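Long-range contact in 2-hydroxyisobutyryl-CoA synthetase (Aquincola tertiaricarbonis, PDB 6HDY), which belongs to the ANL superfamily of AMP-binding enzymes, with a large N-terminal domain and a smaller C-terminal one: residues D274-A288 with D295-E307. Sequence-based numbering, arbitrary orientation.
Sequences DCGSMAEMSPFMNVA and DGMLCWQDIIYTE. With 8LQ ([[(2~{R},3~{S},4~{R},5~{R})-5-(6-aminopurin-9-yl)-3,4-bis(oxidanyl)oxolan-2-yl]methoxy-oxidanyl-phosphoryl] (3~{S})-3-oxidanylbutanoate), chain C; 3HL ((3S)-3-hydroxybutanoic acid), chain B.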
ATOM      1  N   ASP A 274       2.908   0.467 -22.380  1.00 31.61           N
ATOM      2  CA  ASP A 274       3.702   1.538 -21.801  1.00 30.74           C
ATOM      3  C   ASP A 274       2.758   2.694 -21.426  1.00 33.98           C
ATOM      4  O   ASP A 274       1.836   3.012 -22.186  1.00 31.67           O
ATOM      5  CB  ASP A 274       4.774   2.011 -22.801  1.00 32.74           C
ATOM      6  CG  ASP A 274       5.921   2.863 -22.254  1.00 39.73           C
ATOM      7  OD1 ASP A 274       6.198   2.794 -21.034  1.00 39.62           O
ATOM      8  OD2 ASP A 274       6.602   3.524 -23.063  1.00 41.95           O
ATOM      9  N   CYS A 275       2.960   3.261 -20.220  1.00 29.69           N
ATOM     10  CA  CYS A 275       2.244   4.440 -19.724  1.00 28.66           C
ATOM     11  C   CYS A 275       3.130   5.189 -18.730  1.00 30.67           C
ATOM     12  O   CYS A 275       4.143   4.650 -18.294  1.00 27.55           O
ATOM     13  CB  CYS A 275       0.863   4.109 -19.136  1.00 28.12           C
ATOM     14  SG  CYS A 275       0.893   3.198 -17.570  1.00 31.42           S
ATOM     15  N   GLY A 276       2.735   6.408 -18.378  1.00 27.28           N
ATOM     16  CA  GLY A 276       3.411   7.151 -17.338  1.00 26.86           C
ATOM     17  C   GLY A 276       4.213   8.362 -17.727  1.00 31.93           C
ATOM     18  O   GLY A 276       5.164   8.267 -18.498  1.00 30.93           O
ATOM     19  N   SER A 277       3.847   9.502 -17.135  1.00 30.21           N
ATOM     20  CA  SER A 277       4.559  10.773 -17.257  1.00 29.18           C
ATOM     21  C   SER A 277       5.325  10.952 -15.946  1.00 32.46           C
ATOM     22  O   SER A 277       6.407  10.385 -15.790  1.00 32.26           O
ATOM     23  CB  SER A 277       3.589  11.928 -17.518  1.00 29.98           C
ATOM     24  OG  SER A 277       2.526  11.962 -16.578  1.00 32.57           O
ATOM     25  N   MET A 278       4.729  11.678 -14.981  1.00 29.15           N
ATOM     26  CA  MET A 278       5.297  12.016 -13.677  1.00 27.12           C
ATOM     27  C   MET A 278       4.239  11.932 -12.612  1.00 30.07           C
ATOM     28  O   MET A 278       3.061  12.021 -12.917  1.00 29.67           O
ATOM     29  CB  MET A 278       5.857  13.443 -13.703  1.00 29.79           C
ATOM     30  CG  MET A 278       6.761  13.731 -14.905  1.00 32.89           C
ATOM     31  SD  MET A 278       7.312  15.435 -14.906  1.00 38.57           S
ATOM     32  CE  MET A 278       6.354  16.024 -15.860  1.00 35.32           C
ATOM     33  N   ALA A 279       4.665  11.787 -11.352  1.00 27.12           N
ATOM     34  CA  ALA A 279       3.819  11.740 -10.168  1.00 26.52           C
ATOM     35  C   ALA A 279       3.130  13.081  -9.963  1.00 28.22           C
ATOM     36  O   ALA A 279       1.962  13.115  -9.553  1.00 27.86           O
ATOM     37  CB  ALA A 279       4.671  11.384  -8.945  1.00 27.66           C
ATOM     38  N   GLU A 280       3.848  14.188 -10.255  1.00 24.61           N
ATOM     39  CA  GLU A 280       3.319  15.568 -10.147  1.00 26.25           C
ATOM     40  C   GLU A 280       2.191  15.709 -11.166  1.00 28.55           C
ATOM     41  O   GLU A 280       1.291  16.510 -10.976  1.00 28.67           O
ATOM     42  CB  GLU A 280       4.398  16.616 -10.501  1.00 28.61           C
ATOM     43  CG  GLU A 280       5.538  16.789  -9.514  1.00 34.35           C
ATOM     44  CD  GLU A 280       6.635  15.733  -9.558  1.00 43.36           C
ATOM     45  OE1 GLU A 280       6.560  14.802 -10.390  1.00 33.77           O
ATOM     46  OE2 GLU A 280       7.563  15.827  -8.727  1.00 47.46           O
ATOM     47  N   MET A 281       2.249  14.907 -12.236  1.00 24.83           N
ATOM     48  CA  MET A 281       1.287  14.908 -13.339  1.00 24.75           C
ATOM     49  C   MET A 281       0.185  13.850 -13.244  1.00 29.70           C
ATOM     50  O   MET A 281      -0.407  13.538 -14.280  1.00 29.49           O
ATOM     51  CB  MET A 281       2.022  14.804 -14.694  1.00 26.40           C
ATOM     52  CG  MET A 281       2.900  15.975 -14.964  1.00 29.79           C
ATOM     53  SD  MET A 281       1.970  17.502 -14.745  1.00 37.08           S
ATOM     54  CE  MET A 281       3.087  18.509 -15.103  1.00 35.96           C
ATOM     55  N   SER A 282      -0.128  13.312 -12.027  1.00 26.82           N
ATOM     56  CA  SER A 282      -1.248  12.359 -11.923  1.00 25.70           C
ATOM     57  C   SER A 282      -2.491  13.116 -12.397  1.00 31.77           C
ATOM     58  O   SER A 282      -2.640  14.274 -12.018  1.00 31.62           O
ATOM     59  CB  SER A 282      -1.450  11.862 -10.505  1.00 26.99           C
ATOM     60  OG  SER A 282      -0.274  11.231 -10.033  1.00 39.56           O
ATOM     61  N   PRO A 283      -3.349  12.574 -13.288  1.00 28.49           N
ATOM     62  CA  PRO A 283      -3.342  11.227 -13.894  1.00 27.38           C
ATOM     63  C   PRO A 283      -2.137  11.019 -14.833  1.00 31.18           C
ATOM     64  O   PRO A 283      -2.083  11.566 -15.935  1.00 30.87           O
ATOM     65  CB  PRO A 283      -4.719  11.159 -14.588  1.00 30.31           C
ATOM     66  CG  PRO A 283      -5.049  12.591 -14.926  1.00 34.80           C
ATOM     67  CD  PRO A 283      -4.500  13.377 -13.753  1.00 30.41           C
ATOM     68  N   PHE A 284      -1.141  10.269 -14.355  1.00 27.60           N
ATOM     69  CA  PHE A 284       0.135  10.047 -15.039  1.00 27.23           C
ATOM     70  C   PHE A 284       0.001   9.162 -16.282  1.00 32.94           C
ATOM     71  O   PHE A 284       0.918   9.142 -17.105  1.00 32.44           O
ATOM     72  CB  PHE A 284       1.202   9.491 -14.066  1.00 27.72           C
ATOM     73  CG  PHE A 284       0.778   8.201 -13.396  1.00 28.63           C
ATOM     74  CD1 PHE A 284       0.901   6.979 -14.059  1.00 31.07           C
ATOM     75  CD2 PHE A 284       0.225   8.211 -12.116  1.00 29.48           C
ATOM     76  CE1 PHE A 284       0.473   5.801 -13.462  1.00 31.56           C
ATOM     77  CE2 PHE A 284      -0.172   7.027 -11.509  1.00 31.51           C
ATOM     78  CZ  PHE A 284      -0.049   5.829 -12.189  1.00 29.98           C
ATOM     79  N   MET A 285      -1.137   8.435 -16.419  1.00 29.20           N
ATOM     80  CA  MET A 285      -1.405   7.609 -17.597  1.00 28.66           C
ATOM     81  C   MET A 285      -1.780   8.503 -18.810  1.00 34.27           C
ATOM     82  O   MET A 285      -2.136   7.972 -19.848  1.00 35.78           O
ATOM     83  CB  MET A 285      -2.502   6.547 -17.301  1.00 29.84           C
ATOM     84  CG  MET A 285      -2.048   5.459 -16.347  1.00 30.33           C
ATOM     85  SD  MET A 285      -3.272   4.163 -15.988  1.00 32.34           S
ATOM     86  CE  MET A 285      -3.287   3.319 -17.506  1.00 31.59           C
ATOM     87  N   ASN A 286      -1.649   9.852 -18.699  1.00 31.97           N
ATOM     88  CA  ASN A 286      -1.919  10.820 -19.792  1.00 32.35           C
ATOM     89  C   ASN A 286      -1.059  10.535 -21.060  1.00 34.38           C
ATOM     90  O   ASN A 286      -1.318  11.049 -22.147  1.00 34.05           O
ATOM     91  CB  ASN A 286      -1.735  12.265 -19.287  1.00 29.38           C
ATOM     92  CG  ASN A 286      -0.291  12.623 -19.029  1.00 36.66           C
ATOM     93  OD1 ASN A 286       0.308  12.179 -18.072  1.00 27.32           O
ATOM     94  ND2 ASN A 286       0.325  13.391 -19.903  1.00 33.73           N
ATOM     95  N   VAL A 287      -0.014   9.738 -20.885  1.00 31.09           N
ATOM     96  CA  VAL A 287       0.818   9.196 -21.961  1.00 31.09           C
ATOM     97  C   VAL A 287       0.712   7.680 -21.774  1.00 33.97           C
ATOM     98  O   VAL A 287       1.008   7.177 -20.675  1.00 32.46           O
ATOM     99  CB  VAL A 287       2.275   9.734 -22.085  1.00 33.41           C
ATOM    100  CG1 VAL A 287       2.288  11.190 -22.537  1.00 33.61           C
ATOM    101  CG2 VAL A 287       3.072   9.544 -20.797  1.00 31.66           C
ATOM    102  N   ALA A 288       0.114   6.994 -22.764  1.00 30.01           N
ATOM    103  CA  ALA A 288      -0.146   5.551 -22.685  1.00 29.11           C
ATOM    104  C   ALA A 288      -0.463   4.920 -24.014  1.00 34.30           C
ATOM    105  O   ALA A 288      -1.251   5.463 -24.794  1.00 35.55           O
ATOM    106  CB  ALA A 288      -1.300   5.260 -21.708  1.00 28.49           C
ATOM    107  N   ASP A 295       2.602  -0.117 -29.478  1.00 43.66           N
ATOM    108  CA  ASP A 295       3.998   0.315 -29.362  1.00 43.22           C
ATOM    109  C   ASP A 295       4.038   1.790 -28.942  1.00 43.31           C
ATOM    110  O   ASP A 295       3.294   2.629 -29.472  1.00 41.59           O
ATOM    111  CB  ASP A 295       4.820   0.069 -30.637  1.00 46.92           C
ATOM    112  CG  ASP A 295       4.946  -1.398 -31.019  1.00 56.81           C
ATOM    113  OD1 ASP A 295       5.384  -2.203 -30.166  1.00 54.83           O
ATOM    114  OD2 ASP A 295       4.633  -1.736 -32.177  1.00 68.63           O
ATOM    115  N   GLY A 296       4.868   2.072 -27.952  1.00 38.42           N
ATOM    116  CA  GLY A 296       5.006   3.422 -27.440  1.00 37.38           C
ATOM    117  C   GLY A 296       3.764   3.901 -26.713  1.00 40.76           C
ATOM    118  O   GLY A 296       3.025   3.105 -26.113  1.00 38.84           O
ATOM    119  N   MET A 297       3.532   5.222 -26.758  1.00 37.08           N
ATOM    120  CA  MET A 297       2.421   5.820 -26.029  1.00 35.59           C
ATOM    121  C   MET A 297       1.738   6.895 -26.818  1.00 40.82           C
ATOM    122  O   MET A 297       2.389   7.590 -27.571  1.00 42.02           O
ATOM    123  CB  MET A 297       2.929   6.447 -24.712  1.00 35.60           C
ATOM    124  CG  MET A 297       3.580   5.458 -23.759  1.00 37.81           C
ATOM    125  SD  MET A 297       4.094   6.158 -22.162  1.00 39.28           S
ATOM    126  CE  MET A 297       5.488   7.103 -22.631  1.00 35.68           C
ATOM    127  N   LEU A 298       0.435   7.075 -26.601  1.00 36.80           N
ATOM    128  CA  LEU A 298      -0.305   8.198 -27.171  1.00 36.88           C
ATOM    129  C   LEU A 298      -0.349   9.309 -26.091  1.00 39.83           C
ATOM    130  O   LEU A 298      -0.310   9.005 -24.903  1.00 36.91           O
ATOM    131  CB  LEU A 298      -1.748   7.788 -27.508  1.00 37.10           C
ATOM    132  CG  LEU A 298      -2.001   6.743 -28.611  1.00 41.51           C
ATOM    133  CD1 LEU A 298      -3.449   6.762 -29.013  1.00 40.36           C
ATOM    134  CD2 LEU A 298      -1.055   6.925 -29.834  1.00 42.96           C
ATOM    135  N   CYS A 299      -0.447  10.570 -26.513  1.00 38.40           N
ATOM    136  CA  CYS A 299      -0.576  11.734 -25.642  1.00 37.42           C
ATOM    137  C   CYS A 299      -2.054  12.039 -25.579  1.00 38.98           C
ATOM    138  O   CYS A 299      -2.580  12.629 -26.515  1.00 39.75           O
ATOM    139  CB  CYS A 299       0.205  12.926 -26.196  1.00 39.14           C
ATOM    140  SG  CYS A 299       1.969  12.620 -26.422  1.00 43.27           S
ATOM    141  N   TRP A 300      -2.729  11.627 -24.495  1.00 34.53           N
ATOM    142  CA  TRP A 300      -4.157  11.868 -24.285  1.00 34.68           C
ATOM    143  C   TRP A 300      -4.340  13.346 -23.908  1.00 38.60           C
ATOM    144  O   TRP A 300      -4.488  13.698 -22.742  1.00 36.43           O
ATOM    145  CB  TRP A 300      -4.704  10.905 -23.229  1.00 32.05           C
ATOM    146  CG  TRP A 300      -4.596   9.460 -23.610  1.00 32.17           C
ATOM    147  CD1 TRP A 300      -3.452   8.740 -23.781  1.00 33.96           C
ATOM    148  CD2 TRP A 300      -5.682   8.532 -23.771  1.00 32.60           C
ATOM    149  NE1 TRP A 300      -3.753   7.435 -24.091  1.00 33.84           N
ATOM    150  CE2 TRP A 300      -5.114   7.272 -24.076  1.00 36.26           C
ATOM    151  CE3 TRP A 300      -7.086   8.641 -23.674  1.00 34.03           C
ATOM    152  CZ2 TRP A 300      -5.900   6.121 -24.293  1.00 35.77           C
ATOM    153  CZ3 TRP A 300      -7.859   7.508 -23.896  1.00 35.26           C
ATOM    154  CH2 TRP A 300      -7.271   6.267 -24.198  1.00 35.22           C
ATOM    155  N   GLN A 301      -4.278  14.202 -24.950  1.00 37.28           N
ATOM    156  CA  GLN A 301      -4.248  15.663 -24.929  1.00 37.29           C
ATOM    157  C   GLN A 301      -5.377  16.370 -24.173  1.00 40.94           C
ATOM    158  O   GLN A 301      -5.135  17.447 -23.620  1.00 39.19           O
ATOM    159  CB  GLN A 301      -4.161  16.202 -26.365  1.00 39.44           C
ATOM    160  CG  GLN A 301      -2.828  15.894 -27.072  1.00 42.52           C
ATOM    161  CD  GLN A 301      -1.605  16.470 -26.384  1.00 52.43           C
ATOM    162  OE1 GLN A 301      -1.154  15.989 -25.333  1.00 45.38           O
ATOM    163  NE2 GLN A 301      -0.998  17.472 -26.994  1.00 38.60           N
ATOM    164  N   ASP A 302      -6.601  15.811 -24.185  1.00 39.19           N
ATOM    165  CA  ASP A 302      -7.757  16.393 -23.486  1.00 40.08           C
ATOM    166  C   ASP A 302      -7.789  16.051 -21.985  1.00 43.36           C
ATOM    167  O   ASP A 302      -8.691  16.519 -21.263  1.00 45.25           O
ATOM    168  CB  ASP A 302      -9.075  16.026 -24.180  1.00 42.86           C
ATOM    169  CG  ASP A 302      -9.215  14.543 -24.404  1.00 48.40           C
ATOM    170  OD1 ASP A 302      -8.575  14.025 -25.346  1.00 46.29           O
ATOM    171  OD2 ASP A 302      -9.929  13.890 -23.613  1.00 54.65           O
ATOM    172  N   ILE A 303      -6.825  15.231 -21.515  1.00 36.60           N
ATOM    173  CA  ILE A 303      -6.673  14.893 -20.094  1.00 35.36           C
ATOM    174  C   ILE A 303      -5.566  15.813 -19.515  1.00 37.92           C
ATOM    175  O   ILE A 303      -5.811  16.531 -18.558  1.00 38.67           O
ATOM    176  CB  ILE A 303      -6.417  13.367 -19.844  1.00 37.34           C
ATOM    177  CG1 ILE A 303      -7.660  12.520 -20.256  1.00 38.33           C
ATOM    178  CG2 ILE A 303      -6.036  13.122 -18.353  1.00 36.31           C
ATOM    179  CD1 ILE A 303      -7.514  10.988 -20.246  1.00 36.01           C
ATOM    180  N   ILE A 304      -4.374  15.808 -20.142  1.00 34.47           N
ATOM    181  CA  ILE A 304      -3.206  16.642 -19.849  1.00 33.77           C
ATOM    182  C   ILE A 304      -2.621  17.029 -21.210  1.00 37.97           C
ATOM    183  O   ILE A 304      -2.436  16.168 -22.071  1.00 37.49           O
ATOM    184  CB  ILE A 304      -2.150  15.917 -18.936  1.00 34.68           C
ATOM    185  CG1 ILE A 304      -2.629  15.866 -17.471  1.00 34.07           C
ATOM    186  CG2 ILE A 304      -0.700  16.513 -19.059  1.00 31.90           C
ATOM    187  CD1 ILE A 304      -1.883  14.879 -16.604  1.00 35.84           C
ATOM    188  N   TYR A 305      -2.312  18.316 -21.385  1.00 35.49           N
ATOM    189  CA  TYR A 305      -1.723  18.837 -22.611  1.00 36.09           C
ATOM    190  C   TYR A 305      -0.204  18.626 -22.622  1.00 39.54           C
ATOM    191  O   TYR A 305       0.527  19.272 -21.865  1.00 39.49           O
ATOM    192  CB  TYR A 305      -2.129  20.319 -22.799  1.00 38.37           C
ATOM    193  CG  TYR A 305      -1.564  20.972 -24.041  1.00 39.67           C
ATOM    194  CD1 TYR A 305      -1.737  20.396 -25.303  1.00 41.68           C
ATOM    195  CD2 TYR A 305      -0.862  22.171 -23.960  1.00 40.31           C
ATOM    196  CE1 TYR A 305      -1.211  20.992 -26.447  1.00 40.22           C
ATOM    197  CE2 TYR A 305      -0.344  22.784 -25.101  1.00 42.12           C
ATOM    198  CZ  TYR A 305      -0.529  22.196 -26.342  1.00 44.79           C
ATOM    199  OH  TYR A 305      -0.019  22.809 -27.457  1.00 42.65           O
ATOM    200  N   THR A 306       0.261  17.677 -23.447  1.00 35.97           N
ATOM    201  CA  THR A 306       1.686  17.364 -23.589  1.00 35.01           C
ATOM    202  C   THR A 306       2.288  18.196 -24.748  1.00 41.69           C
ATOM    203  O   THR A 306       1.721  18.247 -25.854  1.00 41.68           O
ATOM    204  CB  THR A 306       1.916  15.843 -23.807  1.00 36.86           C
ATOM    205  OG1 THR A 306       1.401  15.091 -22.708  1.00 35.44           O
ATOM    206  CG2 THR A 306       3.404  15.482 -24.007  1.00 37.64           C
ATOM    207  N   GLU A 307       3.457  18.802 -24.486  1.00 38.00           N
ATOM    208  CA  GLU A 307       4.239  19.559 -25.457  1.00 38.77           C
ATOM    209  C   GLU A 307       5.644  18.966 -25.494  1.00 42.36           C
ATOM    210  O   GLU A 307       6.287  18.865 -24.453  1.00 41.33           O
ATOM    211  CB  GLU A 307       4.355  21.018 -25.038  1.00 41.04           C
ATOM    212  CG  GLU A 307       3.054  21.772 -24.885  1.00 47.68           C
ATOM    213  CD  GLU A 307       3.279  23.123 -24.243  1.00 48.85           C
ATOM    214  OE1 GLU A 307       3.363  23.176 -22.997  1.00 43.80           O
ATOM    215  OE2 GLU A 307       3.484  24.108 -24.984  1.00 45.88           O
TER
HETATM  216  N9  8LQ C 502       9.281   7.478 -16.196  1.00 38.02           N
HETATM  217  C8  8LQ C 502       8.054   7.266 -15.694  1.00 39.25           C
HETATM  218  N7  8LQ C 502       7.358   6.539 -16.561  1.00 39.26           N
HETATM  219  C5  8LQ C 502       8.145   6.313 -17.626  1.00 39.51           C
HETATM  220  C6  8LQ C 502       7.987   5.601 -18.763  1.00 36.41           C
HETATM  221  N6  8LQ C 502       6.818   5.018 -18.983  1.00 30.16           N
HETATM  222  N1  8LQ C 502       8.965   5.505 -19.684  1.00 38.77           N
HETATM  223  C2  8LQ C 502      10.203   6.114 -19.467  1.00 35.87           C
HETATM  224  N3  8LQ C 502      10.370   6.778 -18.260  1.00 36.00           N
HETATM  225  C4  8LQ C 502       9.340   6.892 -17.388  1.00 38.60           C
HETATM  226  CAA 8LQ C 502       3.883   7.808 -10.936  0.50 17.86           C
HETATM  227  CAZ 8LQ C 502       4.267   7.139 -12.282  0.50 21.54           C
HETATM  228  OAE 8LQ C 502       4.701   5.803 -12.047  0.50 17.92           O
HETATM  229  CAL 8LQ C 502       5.390   7.897 -13.018  0.50 28.86           C
HETATM  230  CAS 8LQ C 502       6.624   8.050 -12.118  0.50 38.33           C
HETATM  231  OAC 8LQ C 502       7.389   7.103 -11.960  0.50 40.65           O
HETATM  232  OAQ 8LQ C 502       6.733   9.265 -11.468  1.00 43.29           O
HETATM  233  PBC 8LQ C 502       8.069   9.738 -10.726  1.00 41.42           P
HETATM  234  OAH 8LQ C 502       8.253   8.702  -9.537  1.00 41.96           O
HETATM  235  OAD 8LQ C 502       8.018  11.137 -10.264  1.00 50.88           O
HETATM  236  O5' 8LQ C 502       9.200   9.572 -11.817  1.00 37.90           O
HETATM  237  C5' 8LQ C 502       8.981  10.219 -13.069  1.00 34.53           C
HETATM  238  C4' 8LQ C 502      10.134   9.927 -13.994  1.00 32.16           C
HETATM  239  O4' 8LQ C 502      10.239   8.491 -14.193  1.00 31.98           O
HETATM  240  C3' 8LQ C 502       9.786  10.482 -15.309  1.00 32.79           C
HETATM  241  O3' 8LQ C 502      10.164  11.886 -15.379  1.00 32.30           O
HETATM  242  C2' 8LQ C 502      10.629   9.597 -16.230  1.00 34.30           C
HETATM  243  O2' 8LQ C 502      12.065   9.961 -16.169  1.00 35.31           O
HETATM  244  C1' 8LQ C 502      10.424   8.242 -15.594  1.00 31.59           C
HETATM  245  CA  3HL B 501       5.705   7.739 -12.106  0.50 32.78           C
HETATM  246  CB  3HL B 501       4.782   8.472 -11.106  0.50 30.99           C
HETATM  247  OG1 3HL B 501       3.419   8.512 -11.517  0.50 33.96           O
HETATM  248  CG2 3HL B 501       4.802   7.825  -9.754  0.50 26.64           C
HETATM  249  C   3HL B 501       4.866   7.216 -13.246  0.50 31.86           C
HETATM  250  OA  3HL B 501       4.051   6.330 -13.028  0.50 33.11           O
HETATM  251  OB  3HL B 501       4.949   7.919 -14.404  0.50 31.99           O
HETATM  252  O   HOH W   1       2.535   0.401 -25.158  1.00 32.97           O
HETATM  253  O   HOH W   2      -1.006  13.706 -22.376  1.00 29.86           O
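Ala288 and Trp300 meet beside a short antiparallel beta hairpin, strands 287-288 and 297-299, on the face that carries Ala288 and Leu298, in the AMP-binding domain of this ANL-family protein. The carbonyl oxygen of Ala288 lies in the plane of the indole, at its edge, and takes a nearly straight bond from Trp300 NE1 (3.3 Å, 168° at the hydrogen). Leu298 N reaches the same oxygen from the opposite face of the carbonyl plane, so two donors grip it. The chain ahead of the hairpin is tied in by Asn286 O, which accepts from Trp300 N at 2.8 Å and from a water that also donates to Ile304 O and is hydrogen-bonded to Thr306 OG1.

On the face of Val287 and Cys299, Met297 runs obliquely across Asp274. Extended as far as its sulfur and bent there (chi3 -73°), it places CG 3.4 Å from Asp274 O and SD 3.5 Å from Cys275 CA, while CE turns toward Val287 CG2. Asp274 OD2 is hydrogen-bonded to Ser256 OG; this side chain links the packing around Met297 to the ligand pocket. Farther along, Ile304 lies against the Asn286 side chain and sends CD1 toward the turn at Met281. Pro283, preceded by a cis peptide bond, sets CG against Ile303 CG2 (3.6 Å), and helix 141-157 packs on both residues. The CB of Phe284 points away from 295-307, and one ring face turns to the site where 8LQ and 3HL are modelled in overlapping, mutually exclusive positions. At the adenine, 8LQ N6 donates to Asp274 OD1 at 3.1 Å and to Cys275 O at 2.8 Å.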